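Local coordinates for ORF14 (Streptomyces clavuligerus, PDB 2WPX), which binds acetyl-coenzyme A as a tandem GNAT protein of the clavulanic acid biosynthesis pathway and is probably an acyltransferase, at residues I101-W106 with A144-H149; G138-A143 with V329-E334; D60-R65 with R110-K115. All blocks are in the same frame, centred on the assembly; numbering follows the deposited sequence.

Interaction 1: I101-W106 with A144-H149. With ACO (acetyl coenzyme *a), chain C.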
loop_
_atom_site.group_PDB
_atom_site.type_symbol
_atom_site.label_atom_id
_atom_site.label_comp_id
_atom_site.label_asym_id
_atom_site.label_seq_id
_atom_site.Cartn_x
_atom_site.Cartn_y
_atom_site.Cartn_z
ATOM N N ILE A 101 -15.356 -18.022 -11.407
ATOM C CA ILE A 101 -15.083 -17.926 -9.978
ATOM C C ILE A 101 -14.918 -16.434 -9.576
ATOM O O ILE A 101 -15.496 -15.951 -8.603
ATOM C CB ILE A 101 -13.814 -18.754 -9.567
ATOM C CG1 ILE A 101 -13.985 -20.227 -9.913
ATOM C CG2 ILE A 101 -13.506 -18.559 -8.052
ATOM C CD1 ILE A 101 -12.703 -21.100 -9.687
ATOM N N GLY A 102 -14.137 -15.712 -10.353
ATOM C CA GLY A 102 -14.023 -14.269 -10.117
ATOM C C GLY A 102 -15.395 -13.600 -10.176
ATOM O O GLY A 102 -15.748 -12.751 -9.309
ATOM N N ARG A 103 -16.177 -13.961 -11.187
ATOM C CA ARG A 103 -17.499 -13.383 -11.297
ATOM C C ARG A 103 -18.319 -13.621 -10.027
ATOM O O ARG A 103 -18.972 -12.715 -9.498
ATOM C CB ARG A 103 -18.273 -13.968 -12.491
ATOM C CG ARG A 103 -19.696 -13.441 -12.583
ATOM C CD ARG A 103 -20.373 -13.976 -13.842
ATOM N NE ARG A 103 -20.022 -13.216 -15.042
ATOM C CZ ARG A 103 -19.147 -13.606 -15.963
ATOM N NH1 ARG A 103 -18.506 -14.786 -15.851
ATOM N NH2 ARG A 103 -18.934 -12.813 -17.014
ATOM N N ALA A 104 -18.337 -14.867 -9.594
ATOM C CA ALA A 104 -19.033 -15.246 -8.381
ATOM C C ALA A 104 -18.470 -14.445 -7.166
ATOM O O ALA A 104 -19.232 -14.038 -6.300
ATOM C CB ALA A 104 -18.927 -16.776 -8.176
ATOM N N LEU A 105 -17.170 -14.162 -7.151
ATOM C CA LEU A 105 -16.564 -13.423 -6.033
ATOM C C LEU A 105 -17.060 -11.978 -6.000
ATOM O O LEU A 105 -17.389 -11.422 -4.979
ATOM C CB LEU A 105 -15.052 -13.475 -6.147
ATOM C CG LEU A 105 -14.438 -14.782 -5.643
ATOM C CD1 LEU A 105 -12.918 -14.762 -5.961
ATOM C CD2 LEU A 105 -14.715 -15.040 -4.121
ATOM N N TRP A 106 -17.168 -11.410 -7.183
ATOM C CA TRP A 106 -17.631 -10.086 -7.350
ATOM C C TRP A 106 -19.108 -9.981 -6.956
ATOM O O TRP A 106 -19.548 -8.973 -6.352
ATOM C CB TRP A 106 -17.477 -9.734 -8.822
ATOM C CG TRP A 106 -17.976 -8.410 -9.071
ATOM C CD1 TRP A 106 -19.207 -8.073 -9.542
ATOM C CD2 TRP A 106 -17.299 -7.185 -8.782
ATOM N NE1 TRP A 106 -19.321 -6.691 -9.639
ATOM C CE2 TRP A 106 -18.165 -6.129 -9.165
ATOM C CE3 TRP A 106 -16.022 -6.869 -8.283
ATOM C CZ2 TRP A 106 -17.805 -4.799 -9.028
ATOM C CZ3 TRP A 106 -15.672 -5.532 -8.142
ATOM C CH2 TRP A 106 -16.567 -4.519 -8.506
ATOM N N ALA A 144 -13.998 -4.222 -16.078
ATOM C CA ALA A 144 -15.014 -3.754 -17.054
ATOM C C ALA A 144 -16.158 -4.736 -17.219
ATOM O O ALA A 144 -17.327 -4.336 -17.380
ATOM C CB ALA A 144 -14.398 -3.453 -18.459
ATOM N N ALA A 145 -15.824 -6.022 -17.159
ATOM C CA ALA A 145 -16.814 -7.035 -17.436
ATOM C C ALA A 145 -17.780 -7.164 -16.265
ATOM O O ALA A 145 -18.919 -7.525 -16.474
ATOM C CB ALA A 145 -16.152 -8.342 -17.756
ATOM N N MET A 146 -17.306 -6.899 -15.036
ATOM C CA MET A 146 -18.171 -6.830 -13.845
ATOM C C MET A 146 -19.036 -5.571 -13.779
ATOM O O MET A 146 -19.868 -5.493 -12.870
ATOM C CB MET A 146 -17.355 -6.834 -12.548
ATOM C CG MET A 146 -16.505 -8.091 -12.353
ATOM S SD MET A 146 -17.284 -9.589 -13.036
ATOM C CE MET A 146 -18.549 -9.879 -11.985
ATOM N N GLY A 147 -18.839 -4.606 -14.694
ATOM C CA GLY A 147 -19.639 -3.379 -14.723
ATOM C C GLY A 147 -19.041 -2.212 -13.913
ATOM O O GLY A 147 -19.726 -1.243 -13.605
ATOM N N ALA A 148 -17.768 -2.309 -13.539
ATOM C CA ALA A 148 -17.069 -1.216 -12.866
ATOM C C ALA A 148 -16.566 -0.269 -13.972
ATOM O O ALA A 148 -16.494 -0.655 -15.158
ATOM C CB ALA A 148 -15.903 -1.756 -12.038
ATOM N N HIS A 149 -16.245 0.971 -13.563
ATOM C CA HIS A 149 -15.653 1.975 -14.446
ATOM C C HIS A 149 -14.409 2.586 -13.780
ATOM O O HIS A 149 -14.261 2.598 -12.569
ATOM C CB HIS A 149 -16.686 3.065 -14.779
ATOM C CG HIS A 149 -17.980 2.521 -15.273
ATOM N ND1 HIS A 149 -18.994 2.140 -14.422
ATOM C CD2 HIS A 149 -18.426 2.277 -16.529
ATOM C CE1 HIS A 149 -20.018 1.702 -15.137
ATOM N NE2 HIS A 149 -19.698 1.772 -16.418
HETATM N N1A ACO C . -8.314 -11.566 -20.273
HETATM C C2A ACO C . -9.376 -11.033 -20.859
HETATM N N3A ACO C . -10.607 -11.005 -20.313
HETATM C C4A ACO C . -10.797 -11.508 -19.093
HETATM C C5A ACO C . -9.703 -12.060 -18.448
HETATM C C6A ACO C . -8.453 -12.089 -19.050
HETATM N N6A ACO C . -7.415 -12.619 -18.408
HETATM N N7A ACO C . -10.118 -12.516 -17.270
HETATM C C8A ACO C . -11.408 -12.213 -17.150
HETATM N N9A ACO C . -11.821 -11.617 -18.246
HETATM C C1B ACO C . -13.232 -11.197 -18.374
HETATM C C2B ACO C . -14.085 -11.980 -19.374
HETATM O O2B ACO C . -15.215 -11.178 -19.696
HETATM C C3B ACO C . -14.545 -13.111 -18.523
HETATM O O3B ACO C . -15.819 -13.594 -18.899
HETATM P P3B ACO C . -15.864 -14.867 -19.866
HETATM O O7A ACO C . -17.320 -15.520 -20.219
HETATM O O8A ACO C . -14.668 -14.966 -20.844
HETATM O O9A ACO C . -16.252 -13.850 -20.903
HETATM C C4B ACO C . -14.867 -12.439 -17.178
HETATM O O4B ACO C . -13.929 -11.340 -17.056
HETATM C C5B ACO C . -14.496 -13.822 -16.597
HETATM O O5B ACO C . -14.312 -13.742 -15.321
HETATM P P1A ACO C . -14.212 -15.003 -14.483
HETATM O O1A ACO C . -15.302 -14.809 -13.325
HETATM O O2A ACO C . -14.213 -16.359 -15.178
HETATM O O3A ACO C . -12.703 -14.808 -14.126
HETATM P P2A ACO C . -11.618 -15.294 -13.108
HETATM O O4A ACO C . -10.528 -15.898 -14.063
HETATM O O5A ACO C . -12.041 -16.318 -12.118
HETATM O O6A ACO C . -11.035 -13.820 -12.642
HETATM C CBP ACO C . -9.210 -12.262 -12.237
HETATM C CCP ACO C . -10.050 -13.427 -11.673
HETATM C CDP ACO C . -10.117 -12.254 -13.455
HETATM C CEP ACO C . -9.661 -11.446 -11.080
HETATM C CAP ACO C . -7.980 -13.202 -12.150
HETATM O OAP ACO C . -7.164 -12.873 -13.228
HETATM C C9P ACO C . -7.141 -12.911 -10.886
HETATM O O9P ACO C . -7.380 -13.482 -9.831
HETATM N N8P ACO C . -6.037 -12.185 -11.075
HETATM C C7P ACO C . -5.140 -11.800 -9.970
HETATM C C6P ACO C . -6.000 -10.966 -9.030
HETATM C C5P ACO C . -6.500 -9.650 -9.607
HETATM O O5P ACO C . -5.832 -8.966 -10.367
HETATM N N4P ACO C . -7.678 -9.299 -9.193
HETATM C C3P ACO C . -8.196 -7.982 -9.499
HETATM C C2P ACO C . -9.484 -8.051 -10.288
HETATM S S1P ACO C . -9.868 -6.296 -10.496
HETATM C C ACO C . -11.199 -6.188 -9.430
HETATM O O ACO C . -11.358 -7.079 -8.594
HETATM C CH3 ACO C . -12.142 -5.000 -9.626
HETATM O O HOH W 1 -21.444 -4.307 -10.525
#

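Interaction 2: G138-A143 with V329-E334. With ACO (acetyl coenzyme *a), chain C.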
loop_
_atom_site.group_PDB
_atom_site.type_symbol
_atom_site.label_atom_id
_atom_site.label_comp_id
_atom_site.label_asym_id
_atom_site.label_seq_id
_atom_site.Cartn_x
_atom_site.Cartn_y
_atom_site.Cartn_z
ATOM N N GLY A 138 -5.888 -8.622 -18.140
ATOM C CA GLY A 138 -6.959 -9.360 -17.430
ATOM C C GLY A 138 -7.746 -8.580 -16.391
ATOM O O GLY A 138 -8.944 -8.366 -16.539
ATOM N N PRO A 139 -7.081 -8.130 -15.335
ATOM C CA PRO A 139 -7.824 -7.434 -14.269
ATOM C C PRO A 139 -8.760 -6.318 -14.780
ATOM O O PRO A 139 -9.936 -6.237 -14.405
ATOM C CB PRO A 139 -6.691 -6.809 -13.431
ATOM C CG PRO A 139 -5.542 -7.801 -13.542
ATOM C CD PRO A 139 -5.624 -8.180 -15.063
ATOM N N ALA A 140 -8.233 -5.452 -15.633
ATOM C CA ALA A 140 -9.027 -4.359 -16.172
ATOM C C ALA A 140 -10.149 -4.899 -17.075
ATOM O O ALA A 140 -11.288 -4.374 -17.051
ATOM C CB ALA A 140 -8.119 -3.381 -16.951
ATOM N N ALA A 141 -9.851 -5.947 -17.859
ATOM C CA ALA A 141 -10.893 -6.557 -18.699
ATOM C C ALA A 141 -11.968 -7.255 -17.812
ATOM O O ALA A 141 -13.176 -7.175 -18.077
ATOM C CB ALA A 141 -10.266 -7.524 -19.689
ATOM N N PHE A 142 -11.535 -7.899 -16.740
ATOM C CA PHE A 142 -12.463 -8.372 -15.704
ATOM C C PHE A 142 -13.254 -7.237 -15.066
ATOM O O PHE A 142 -14.480 -7.271 -15.077
ATOM C CB PHE A 142 -11.701 -9.193 -14.647
ATOM C CG PHE A 142 -12.527 -9.609 -13.458
ATOM C CD1 PHE A 142 -13.522 -10.600 -13.564
ATOM C CD2 PHE A 142 -12.275 -9.056 -12.216
ATOM C CE1 PHE A 142 -14.281 -10.980 -12.458
ATOM C CE2 PHE A 142 -13.030 -9.418 -11.109
ATOM C CZ PHE A 142 -14.025 -10.381 -11.221
ATOM N N ALA A 143 -12.584 -6.188 -14.590
ATOM C CA ALA A 143 -13.292 -5.134 -13.882
ATOM C C ALA A 143 -14.360 -4.487 -14.807
ATOM O O ALA A 143 -15.503 -4.266 -14.375
ATOM C CB ALA A 143 -12.315 -4.096 -13.298
ATOM N N VAL A 329 -4.627 1.795 -11.061
ATOM C CA VAL A 329 -5.776 2.536 -11.570
ATOM C C VAL A 329 -7.030 2.323 -10.687
ATOM O O VAL A 329 -7.356 1.177 -10.335
ATOM C CB VAL A 329 -6.128 2.141 -13.023
ATOM C CG1 VAL A 329 -7.164 3.108 -13.574
ATOM C CG2 VAL A 329 -4.930 2.079 -13.885
ATOM N N PHE A 330 -7.708 3.418 -10.323
ATOM C CA PHE A 330 -8.835 3.345 -9.391
ATOM C C PHE A 330 -10.123 3.135 -10.124
ATOM O O PHE A 330 -10.453 3.875 -11.077
ATOM C CB PHE A 330 -8.876 4.571 -8.469
ATOM C CG PHE A 330 -7.576 4.790 -7.760
ATOM C CD1 PHE A 330 -7.172 3.938 -6.748
ATOM C CD2 PHE A 330 -6.692 5.793 -8.175
ATOM C CE1 PHE A 330 -5.900 4.102 -6.127
ATOM C CE2 PHE A 330 -5.440 5.951 -7.572
ATOM C CZ PHE A 330 -5.051 5.113 -6.548
ATOM N N TRP A 331 -10.836 2.079 -9.740
ATOM C CA TRP A 331 -12.100 1.754 -10.386
ATOM C C TRP A 331 -13.183 1.757 -9.341
ATOM O O TRP A 331 -12.913 1.561 -8.155
ATOM C CB TRP A 331 -12.060 0.373 -11.048
ATOM C CG TRP A 331 -11.180 0.152 -12.345
ATOM C CD1 TRP A 331 -9.839 0.233 -12.448
ATOM C CD2 TRP A 331 -11.643 -0.239 -13.629
ATOM N NE1 TRP A 331 -9.413 -0.112 -13.706
ATOM C CE2 TRP A 331 -10.509 -0.381 -14.464
ATOM C CE3 TRP A 331 -12.917 -0.458 -14.175
ATOM C CZ2 TRP A 331 -10.598 -0.771 -15.813
ATOM C CZ3 TRP A 331 -13.008 -0.846 -15.508
ATOM C CH2 TRP A 331 -11.849 -0.987 -16.315
ATOM N N THR A 332 -14.422 1.859 -9.792
ATOM C CA THR A 332 -15.553 1.997 -8.890
ATOM C C THR A 332 -16.776 1.348 -9.529
ATOM O O THR A 332 -16.884 1.257 -10.782
ATOM C CB THR A 332 -15.859 3.505 -8.585
ATOM O OG1 THR A 332 -16.954 3.584 -7.683
ATOM C CG2 THR A 332 -16.261 4.295 -9.885
ATOM N N ALA A 333 -17.707 0.902 -8.698
ATOM C CA ALA A 333 -18.858 0.147 -9.195
ATOM C C ALA A 333 -20.034 0.328 -8.259
ATOM O O ALA A 333 -19.851 0.513 -7.068
ATOM C CB ALA A 333 -18.527 -1.316 -9.279
ATOM N N GLU A 334 -21.238 0.280 -8.823
ATOM C CA GLU A 334 -22.445 0.178 -8.007
ATOM C C GLU A 334 -22.579 -1.200 -7.284
ATOM O O GLU A 334 -22.347 -2.285 -7.850
ATOM C CB GLU A 334 -23.692 0.525 -8.837
ATOM C CG GLU A 334 -23.787 2.007 -9.240
ATOM C CD GLU A 334 -25.141 2.354 -9.872
ATOM O OE1 GLU A 334 -25.338 2.080 -11.060
ATOM O OE2 GLU A 334 -26.029 2.893 -9.187
HETATM N N1A ACO C . -8.314 -11.566 -20.273
HETATM C C2A ACO C . -9.376 -11.033 -20.859
HETATM N N3A ACO C . -10.607 -11.005 -20.313
HETATM C C4A ACO C . -10.797 -11.508 -19.093
HETATM C C5A ACO C . -9.703 -12.060 -18.448
HETATM C C6A ACO C . -8.453 -12.089 -19.050
HETATM N N6A ACO C . -7.415 -12.619 -18.408
HETATM N N7A ACO C . -10.118 -12.516 -17.270
HETATM C C8A ACO C . -11.408 -12.213 -17.150
HETATM N N9A ACO C . -11.821 -11.617 -18.246
HETATM C C1B ACO C . -13.232 -11.197 -18.374
HETATM C C2B ACO C . -14.085 -11.980 -19.374
HETATM O O2B ACO C . -15.215 -11.178 -19.696
HETATM C C3B ACO C . -14.545 -13.111 -18.523
HETATM O O3B ACO C . -15.819 -13.594 -18.899
HETATM P P3B ACO C . -15.864 -14.867 -19.866
HETATM O O7A ACO C . -17.320 -15.520 -20.219
HETATM O O8A ACO C . -14.668 -14.966 -20.844
HETATM O O9A ACO C . -16.252 -13.850 -20.903
HETATM C C4B ACO C . -14.867 -12.439 -17.178
HETATM O O4B ACO C . -13.929 -11.340 -17.056
HETATM C C5B ACO C . -14.496 -13.822 -16.597
HETATM O O5B ACO C . -14.312 -13.742 -15.321
HETATM P P1A ACO C . -14.212 -15.003 -14.483
HETATM O O1A ACO C . -15.302 -14.809 -13.325
HETATM O O2A ACO C . -14.213 -16.359 -15.178
HETATM O O3A ACO C . -12.703 -14.808 -14.126
HETATM P P2A ACO C . -11.618 -15.294 -13.108
HETATM O O4A ACO C . -10.528 -15.898 -14.063
HETATM O O5A ACO C . -12.041 -16.318 -12.118
HETATM O O6A ACO C . -11.035 -13.820 -12.642
HETATM C CBP ACO C . -9.210 -12.262 -12.237
HETATM C CCP ACO C . -10.050 -13.427 -11.673
HETATM C CDP ACO C . -10.117 -12.254 -13.455
HETATM C CEP ACO C . -9.661 -11.446 -11.080
HETATM C CAP ACO C . -7.980 -13.202 -12.150
HETATM O OAP ACO C . -7.164 -12.873 -13.228
HETATM C C9P ACO C . -7.141 -12.911 -10.886
HETATM O O9P ACO C . -7.380 -13.482 -9.831
HETATM N N8P ACO C . -6.037 -12.185 -11.075
HETATM C C7P ACO C . -5.140 -11.800 -9.970
HETATM C C6P ACO C . -6.000 -10.966 -9.030
HETATM C C5P ACO C . -6.500 -9.650 -9.607
HETATM O O5P ACO C . -5.832 -8.966 -10.367
HETATM N N4P ACO C . -7.678 -9.299 -9.193
HETATM C C3P ACO C . -8.196 -7.982 -9.499
HETATM C C2P ACO C . -9.484 -8.051 -10.288
HETATM S S1P ACO C . -9.868 -6.296 -10.496
HETATM C C ACO C . -11.199 -6.188 -9.430
HETATM O O ACO C . -11.358 -7.079 -8.594
HETATM C CH3 ACO C . -12.142 -5.000 -9.626
#

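Interaction 3: D60-R65 with R110-K115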
loop_
_atom_site.group_PDB
_atom_site.type_symbol
_atom_site.label_atom_id
_atom_site.label_comp_id
_atom_site.label_asym_id
_atom_site.label_seq_id
_atom_site.Cartn_x
_atom_site.Cartn_y
_atom_site.Cartn_z
ATOM N N ASP A 60 -14.069 -7.783 6.265
ATOM C CA ASP A 60 -15.032 -8.833 6.033
ATOM C C ASP A 60 -14.299 -9.786 5.021
ATOM O O ASP A 60 -14.296 -9.548 3.785
ATOM C CB ASP A 60 -16.317 -8.215 5.454
ATOM C CG ASP A 60 -17.515 -9.148 5.537
ATOM O OD1 ASP A 60 -17.304 -10.368 5.526
ATOM O OD2 ASP A 60 -18.675 -8.675 5.610
ATOM N N ASP A 61 -13.626 -10.804 5.543
ATOM C CA ASP A 61 -12.709 -11.645 4.723
ATOM C C ASP A 61 -13.303 -13.007 4.388
ATOM O O ASP A 61 -13.842 -13.696 5.249
ATOM C CB ASP A 61 -11.388 -11.842 5.460
ATOM C CG ASP A 61 -10.683 -10.545 5.690
ATOM O OD1 ASP A 61 -10.891 -9.665 4.827
ATOM O OD2 ASP A 61 -9.957 -10.387 6.705
ATOM N N TRP A 62 -13.221 -13.401 3.131
ATOM C CA TRP A 62 -13.777 -14.676 2.726
ATOM C C TRP A 62 -12.836 -15.484 1.839
ATOM O O TRP A 62 -11.992 -14.934 1.115
ATOM C CB TRP A 62 -15.026 -14.394 1.942
ATOM C CG TRP A 62 -16.100 -13.807 2.788
ATOM C CD1 TRP A 62 -16.227 -12.503 3.210
ATOM C CD2 TRP A 62 -17.205 -14.513 3.309
ATOM N NE1 TRP A 62 -17.376 -12.359 3.961
ATOM C CE2 TRP A 62 -17.992 -13.581 4.050
ATOM C CE3 TRP A 62 -17.638 -15.846 3.203
ATOM C CZ2 TRP A 62 -19.167 -13.951 4.704
ATOM C CZ3 TRP A 62 -18.814 -16.209 3.833
ATOM C CH2 TRP A 62 -19.562 -15.265 4.587
ATOM N N VAL A 63 -12.987 -16.801 1.884
ATOM C CA VAL A 63 -12.466 -17.637 0.823
ATOM C C VAL A 63 -13.568 -18.358 0.081
ATOM O O VAL A 63 -14.714 -18.468 0.558
ATOM C CB VAL A 63 -11.391 -18.653 1.320
ATOM C CG1 VAL A 63 -10.145 -17.933 1.782
ATOM C CG2 VAL A 63 -11.967 -19.578 2.384
ATOM N N VAL A 64 -13.228 -18.878 -1.096
ATOM C CA VAL A 64 -14.195 -19.717 -1.806
ATOM C C VAL A 64 -13.583 -21.110 -2.047
ATOM O O VAL A 64 -12.409 -21.233 -2.401
ATOM C CB VAL A 64 -14.782 -19.053 -3.066
ATOM C CG1 VAL A 64 -13.740 -18.900 -4.167
ATOM C CG2 VAL A 64 -16.003 -19.856 -3.539
ATOM N N ARG A 65 -14.366 -22.144 -1.781
ATOM C CA ARG A 65 -13.878 -23.495 -1.916
ATOM C C ARG A 65 -14.569 -24.283 -3.023
ATOM O O ARG A 65 -15.755 -24.093 -3.349
ATOM C CB ARG A 65 -13.999 -24.234 -0.582
ATOM C CG ARG A 65 -13.135 -23.588 0.503
ATOM C CD ARG A 65 -12.853 -24.550 1.623
ATOM N NE ARG A 65 -14.113 -25.029 2.181
ATOM C CZ ARG A 65 -14.333 -25.206 3.477
ATOM N NH1 ARG A 65 -13.391 -24.929 4.392
ATOM N NH2 ARG A 65 -15.520 -25.619 3.861
ATOM N N ARG A 110 -20.553 -7.457 -4.034
ATOM C CA ARG A 110 -21.728 -6.585 -4.040
ATOM C C ARG A 110 -22.776 -6.895 -2.987
ATOM O O ARG A 110 -23.355 -5.958 -2.382
ATOM C CB ARG A 110 -22.336 -6.511 -5.450
ATOM C CG ARG A 110 -21.257 -5.959 -6.372
ATOM C CD ARG A 110 -21.643 -5.957 -7.801
ATOM N NE ARG A 110 -22.889 -5.264 -8.018
ATOM C CZ ARG A 110 -24.041 -5.901 -8.174
ATOM N NH1 ARG A 110 -24.042 -7.220 -8.123
ATOM N NH2 ARG A 110 -25.174 -5.239 -8.394
ATOM N N GLU A 111 -22.991 -8.181 -2.739
ATOM C CA GLU A 111 -23.840 -8.619 -1.632
ATOM C C GLU A 111 -23.302 -8.196 -0.215
ATOM O O GLU A 111 -24.080 -7.724 0.638
ATOM C CB GLU A 111 -23.987 -10.133 -1.705
ATOM C CG GLU A 111 -25.000 -10.720 -0.770
ATOM C CD GLU A 111 -25.435 -12.111 -1.247
ATOM O OE1 GLU A 111 -24.641 -13.079 -1.092
ATOM O OE2 GLU A 111 -26.579 -12.235 -1.770
ATOM N N LEU A 112 -21.991 -8.355 0.014
ATOM C CA LEU A 112 -21.364 -7.969 1.310
ATOM C C LEU A 112 -21.414 -6.443 1.477
ATOM O O LEU A 112 -21.783 -5.948 2.532
ATOM C CB LEU A 112 -19.922 -8.450 1.398
ATOM C CG LEU A 112 -19.722 -9.964 1.543
ATOM C CD1 LEU A 112 -18.191 -10.264 1.550
ATOM C CD2 LEU A 112 -20.491 -10.597 2.800
ATOM N N ALA A 113 -21.160 -5.712 0.399
ATOM C CA ALA A 113 -21.263 -4.250 0.450
ATOM C C ALA A 113 -22.655 -3.822 0.826
ATOM O O ALA A 113 -22.833 -2.891 1.616
ATOM C CB ALA A 113 -20.868 -3.622 -0.848
ATOM N N ARG A 114 -23.631 -4.500 0.253
ATOM C CA ARG A 114 -25.018 -4.206 0.494
ATOM C C ARG A 114 -25.407 -4.554 1.947
ATOM O O ARG A 114 -26.158 -3.843 2.602
ATOM C CB ARG A 114 -25.879 -4.968 -0.512
ATOM C CG ARG A 114 -26.470 -4.085 -1.541
ATOM C CD ARG A 114 -26.894 -4.740 -2.847
ATOM N NE ARG A 114 -27.128 -6.171 -2.809
ATOM C CZ ARG A 114 -26.756 -6.997 -3.802
ATOM N NH1 ARG A 114 -26.139 -6.518 -4.866
ATOM N NH2 ARG A 114 -26.987 -8.297 -3.734
ATOM N N LYS A 115 -24.876 -5.648 2.466
ATOM C CA LYS A 115 -25.177 -6.041 3.846
ATOM C C LYS A 115 -24.663 -4.961 4.839
ATOM O O LYS A 115 -25.272 -4.700 5.874
ATOM C CB LYS A 115 -24.549 -7.412 4.119
ATOM C CG LYS A 115 -24.645 -7.835 5.524
ATOM C CD LYS A 115 -23.935 -9.147 5.728
ATOM C CE LYS A 115 -22.455 -8.932 5.820
ATOM N NZ LYS A 115 -22.031 -9.962 6.818
#

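Interaction 1: I101-W106 with A144-H149
M146 meets W106 with its CB rather than its sulfur squarely over the ring: CB sits 3.5 Å from the centroid of the five-membered ring of W106, only 10° off the normal, a CH-pi contact. The sulfur follows obliquely, SD lying 4.6 Å from the same centroid and 30° off the normal, which makes a Met-aromatic contact as well. From CB the chain of M146 slides along the indole back toward the tryptophan's own CB, running opposite to the W106 side chain. It does so with an unstaggered turn about CB-CG (chi2 -34°), and the modelled methyl CE crowds the indole so closely that its exact place is doubtful. R103 borders the methionine with the aliphatic start of its side chain. At the indole edge, a water in the ring plane receives a weak hydrogen bond from W106 NE1 and donates to the M146 carbonyl O at 3.1 Å, linking the two residues a second time. A Schellman motif at G147, with positive phi and its N bonded to A144 O at 3.1 Å, follows helix 138-145.

At the start of helix 101-115 the contact turns polar. This is the R-x-x-G-x-G turn of GNAT enzymes, where backbone amides hold the diphosphate: G102 N donates to O5A of acetyl-CoA at 2.8 Å, and R103 N points at O1A, at a modelled distance too short to be trusted in detail. R98 N and G100 N add to the grip. Farther along the helix, CZ3 of W106 comes within 3.9 Å of the acetyl CH3. The chemistry thus divides: amides at a helix N terminus, whose dipole would favour the negative diphosphate, meet the charge, while dispersion between W106 and M146 joins the helices flanking the cofactor.

Interaction 2: G138-A143 with V329-E334
W331 lays the six-membered ring of its indole against A143, whose CB stands 3.9 Å from the ring centroid and 16° off the normal, a CH-pi contact over the face. One turn earlier in the helix, A140 touches the far rim of the same ring: its CB lies 3.8 Å from CZ2 of W331, and its carbonyl O is 3.5 Å from CH2, approaching obliquely. The pyrrole nitrogen is occupied elsewhere, NE1 of W331 being hydrogen-bonded to E127. W331 belongs to strand 323-334, the last strand of the chain, which inserts between strands 120-127 and 149-162 of the N-terminal GNAT fold and bonds to both through its backbone; helix 138-145 packs against it. The helix presents another surface to acetyl-CoA. With CG anti to the backbone nitrogen, chi1 174° carries the F142 ring toward the cofactor, with the CEP methyl over one face and O4B in plane at its edge; CD2 of F142 is 3.5 Å from C2P of the cofactor. A143 CB serves two neighbours, for besides the indole it packs 3.8 Å from CH3 of the acetyl group, placing a single methyl between W331 and the thioester end of the ligand.

Interaction 3: D60-R65 with R110-K115
Strand 60-65 and helix 110-115 run roughly antiparallel, their axes at 154° and 10.8 Å apart at closest approach, with the D60 and L112 CA atoms nearest across the gap at 7.9 Å. D60 and W62, two residues apart on the strand, both direct their CB toward the helix, and L112 comes down to meet them. Its CD1 lies 3.3 Å from NE1 and 3.4 Å from CD1 of W62, oblique to the indole, while CD2 reaches the carboxylate, 3.9 Å from OD2 of D60. Within the strand, W62 NE1 donates to D60 OD1 in a bond modelled short, at 2.5 Å, and bent, meeting that oxygen from above, 38° out of the carboxylate plane. With CG anti to the backbone nitrogen (chi1 -164°), the carboxylate of D60 swings toward L112 and K115.

This is the helix-on-sheet packing of the GNAT fold, in which helix 101-115 lies over the antiparallel strands of the N-terminal half; L112 also rests on L74 and L76 of strand 69-79. H108, a turn before L112, meets the W62 ring edge-to-face, so the indole is approached from more than one point of the helix.

OD2, the other oxygen of D60, is hydrogen-bonded to H116 NE2 just beyond the helix segment. With nitrogen partners at both oxygens and an ammonium group nearby, the buried carboxylate is likely to stay ionised. That ammonium belongs to K115, which bends at its last two torsions to bring NZ within 3.8 Å of OD2 of D60, a long salt bridge.

How the interactions relate
From the N terminus, interaction 3 opens first, at strand 60-65, and closes at 110-115, after helix 101-115 has begun. Interaction 1 starts on that same helix at 101-106 and closes at 144-149, so the two loops cross. Interaction 2 opens at 138-143, inside the loop of interaction 1, and closes only at 329-334, crossing interaction 1 but following interaction 3 in series. The last strand is therefore fastened back onto the N-terminal half: T332 O probably accepts from H149 N, and E334 O from R110 NE. V64 packs against I101 and L105, joining interactions 1 and 3, while interactions 1 and 2 share helix 138-145 and acetyl-CoA.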